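Carbonic anhydrase (Geobacillus kaustophilus, PDB 3VNP) catalyses the reversible hydration of carbon dioxide to hydrogencarbonate as a trimeric gamma-class carbonic anhydrase with magnesium or zinc in its active site. Local coordinates at residues 152-155 with 156-159. Numbering follows the deposited sequence.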
ATOM      1  N   MET A 152     -12.193 -17.806 -11.441  1.00 45.57           N
ATOM      2  CA  MET A 152     -10.767 -17.505 -11.521  1.00 44.62           C
ATOM      3  C   MET A 152     -10.253 -17.473 -12.957  1.00 45.28           C
ATOM      4  O   MET A 152      -9.352 -16.694 -13.284  1.00 44.16           O
ATOM      5  CB  MET A 152      -9.977 -18.529 -10.709  1.00 42.64           C
ATOM      6  CG  MET A 152     -10.274 -18.459  -9.225  1.00 40.71           C
ATOM      7  SD  MET A 152      -9.337 -19.622  -8.248  1.00 39.16           S
ATOM      8  CE  MET A 152     -10.654 -20.526  -7.506  1.00 41.39           C
ATOM      9  N   GLU A 153     -10.820 -18.331 -13.806  1.00 46.51           N
ATOM     10  CA  GLU A 153     -10.440 -18.390 -15.219  1.00 46.77           C
ATOM     11  C   GLU A 153     -10.999 -17.144 -15.884  1.00 45.01           C
ATOM     12  O   GLU A 153     -10.404 -16.583 -16.802  1.00 43.94           O
ATOM     13  CB  GLU A 153     -11.028 -19.653 -15.867  1.00 49.82           C
ATOM     14  CG  GLU A 153     -11.153 -19.645 -17.402  1.00 53.72           C
ATOM     15  CD  GLU A 153      -9.822 -19.495 -18.131  1.00 57.77           C
ATOM     16  OE1 GLU A 153      -8.808 -20.068 -17.666  1.00 59.42           O
ATOM     17  OE2 GLU A 153      -9.794 -18.814 -19.185  1.00 59.08           O
ATOM     18  N   ARG A 154     -12.148 -16.707 -15.385  1.00 43.91           N
ATOM     19  CA  ARG A 154     -12.821 -15.527 -15.902  1.00 43.43           C
ATOM     20  C   ARG A 154     -11.997 -14.271 -15.581  1.00 42.57           C
ATOM     21  O   ARG A 154     -11.842 -13.387 -16.426  1.00 42.54           O
ATOM     22  CB  ARG A 154     -14.219 -15.440 -15.276  1.00 42.32           C
ATOM     23  CG  ARG A 154     -15.247 -14.668 -16.085  1.00 43.67           C
ATOM     24  CD  ARG A 154     -15.164 -13.179 -15.833  1.00 46.56           C
ATOM     25  NE  ARG A 154     -15.314 -12.865 -14.415  1.00 48.70           N
ATOM     26  CZ  ARG A 154     -15.304 -11.634 -13.916  1.00 49.01           C
ATOM     27  NH1 ARG A 154     -15.157 -10.592 -14.722  1.00 48.51           N
ATOM     28  NH2 ARG A 154     -15.435 -11.444 -12.612  1.00 49.45           N
ATOM     29  N   ILE A 155     -11.467 -14.207 -14.363  1.00 40.86           N
ATOM     30  CA  ILE A 155     -10.657 -13.069 -13.929  1.00 39.25           C
ATOM     31  C   ILE A 155      -9.331 -13.048 -14.690  1.00 38.33           C
ATOM     32  O   ILE A 155      -8.927 -12.027 -15.252  1.00 37.63           O
ATOM     33  CB  ILE A 155     -10.359 -13.152 -12.406  1.00 38.69           C
ATOM     34  CG1 ILE A 155     -11.650 -12.953 -11.609  1.00 39.35           C
ATOM     35  CG2 ILE A 155      -9.336 -12.103 -12.009  1.00 37.92           C
ATOM     36  CD1 ILE A 155     -11.506 -13.232 -10.116  1.00 38.58           C
ATOM     37  N   ARG A 156      -8.663 -14.193 -14.693  1.00 36.84           N
ATOM     38  CA  ARG A 156      -7.387 -14.360 -15.365  1.00 37.37           C
ATOM     39  C   ARG A 156      -7.461 -13.883 -16.817  1.00 37.82           C
ATOM     40  O   ARG A 156      -6.672 -13.041 -17.251  1.00 36.73           O
ATOM     41  CB  ARG A 156      -7.005 -15.837 -15.281  1.00 38.09           C
ATOM     42  CG  ARG A 156      -5.739 -16.260 -15.983  1.00 37.93           C
ATOM     43  CD  ARG A 156      -5.330 -17.608 -15.426  1.00 39.59           C
ATOM     44  NE  ARG A 156      -6.489 -18.478 -15.229  1.00 42.46           N
ATOM     45  CZ  ARG A 156      -6.733 -19.167 -14.117  1.00 43.16           C
ATOM     46  NH1 ARG A 156      -5.903 -19.095 -13.089  1.00 43.54           N
ATOM     47  NH2 ARG A 156      -7.816 -19.929 -14.031  1.00 45.27           N
ATOM     48  N   ARG A 157      -8.423 -14.417 -17.560  1.00 39.66           N
ATOM     49  CA  ARG A 157      -8.619 -14.058 -18.961  1.00 41.97           C
ATOM     50  C   ARG A 157      -8.973 -12.580 -19.119  1.00 40.97           C
ATOM     51  O   ARG A 157      -8.473 -11.908 -20.021  1.00 40.08           O
ATOM     52  CB  ARG A 157      -9.725 -14.928 -19.563  1.00 45.49           C
ATOM     53  CG  ARG A 157     -10.077 -14.603 -20.997  1.00 52.42           C
ATOM     54  CD  ARG A 157     -11.280 -15.419 -21.442  1.00 58.59           C
ATOM     55  NE  ARG A 157     -12.444 -15.161 -20.598  1.00 63.03           N
ATOM     56  CZ  ARG A 157     -13.633 -15.733 -20.759  1.00 65.26           C
ATOM     57  NH1 ARG A 157     -13.825 -16.608 -21.742  1.00 65.16           N
ATOM     58  NH2 ARG A 157     -14.632 -15.431 -19.934  1.00 65.71           N
ATOM     59  N   GLU A 158      -9.838 -12.083 -18.241  1.00 41.22           N
ATOM     60  CA  GLU A 158     -10.252 -10.684 -18.276  1.00 41.56           C
ATOM     61  C   GLU A 158      -9.058  -9.732 -18.169  1.00 40.52           C
ATOM     62  O   GLU A 158      -9.005  -8.722 -18.873  1.00 39.68           O
ATOM     63  CB  GLU A 158     -11.229 -10.391 -17.134  1.00 45.27           C
ATOM     64  CG  GLU A 158     -11.551  -8.906 -16.955  1.00 51.96           C
ATOM     65  CD  GLU A 158     -12.113  -8.584 -15.574  1.00 56.28           C
ATOM     66  OE1 GLU A 158     -13.165  -9.150 -15.211  1.00 58.75           O
ATOM     67  OE2 GLU A 158     -11.501  -7.763 -14.847  1.00 58.86           O
ATOM     68  N   TYR A 159      -8.103 -10.039 -17.292  1.00 38.85           N
ATOM     69  CA  TYR A 159      -6.948  -9.161 -17.145  1.00 39.46           C
ATOM     70  C   TYR A 159      -5.985  -9.162 -18.327  1.00 38.94           C
ATOM     71  O   TYR A 159      -5.194  -8.230 -18.483  1.00 38.88           O
ATOM     72  CB  TYR A 159      -6.192  -9.447 -15.839  1.00 39.20           C
ATOM     73  CG  TYR A 159      -6.659  -8.556 -14.708  1.00 39.84           C
ATOM     74  CD1 TYR A 159      -7.628  -8.988 -13.801  1.00 40.24           C
ATOM     75  CD2 TYR A 159      -6.191  -7.244 -14.597  1.00 40.29           C
ATOM     76  CE1 TYR A 159      -8.124  -8.133 -12.810  1.00 42.08           C
ATOM     77  CE2 TYR A 159      -6.681  -6.378 -13.613  1.00 41.79           C
ATOM     78  CZ  TYR A 159      -7.647  -6.828 -12.725  1.00 42.43           C
ATOM     79  OH  TYR A 159      -8.142  -5.970 -11.765  1.00 43.04           O
TER
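Arg154 and Glu158 are joined by a salt bridge one turn apart on the helix 146-170, the long C-terminal helix that packs along the left-handed beta-helix of gamma-class carbonic anhydrases. Arg154 NH1 lies 2.5 Å from Glu158 OE1. The two side chains run side by side in the same direction. The guanidinium and carboxylate planes are 52° apart, and the close contact is through NH1 and OE1. Bends at chi2 and chi3 carry the Arg154 guanidinium round to its partner. Its NH2 forms a second salt bridge, to Glu151.

A longer ion pair spans three residues. Glu153 OE1 is 3.7 Å from Arg156 NE, and the side chains cross at about a right angle. Arg156 folds back along the helix. With CG anti to the backbone N (chi1 177°) and a bend at chi3, one face of its guanidinium lies over Met152 O, offset toward the rim, and NH2 comes 3.3 Å from Glu153 CA. NH1 of this buried residue is hydrogen-bonded to Gly77 O, which ties the helix to the beta-helix. A leucine here would probably leave Gly77 O without this donor and would remove the long ion pair to Glu153.

Four i to i+4 backbone bonds hold the turn. Arg156 N to Met152 O and Arg157 N to Glu153 O are both 3.0 Å.

Apolar contact is confined to Ile155 and Tyr159, also side by side. Tyr159 sits close to His82, a metal ligand, and to a magnesium ion. Its ring meets Trp38 steeply, and its OH is hydrogen-bonded to Arg44 of the second subunit. Ile155 CG2 lies 4.0 Å from Tyr159 CD1, while Ile155 O is at the ring edge, 3.6 Å from the same CD1.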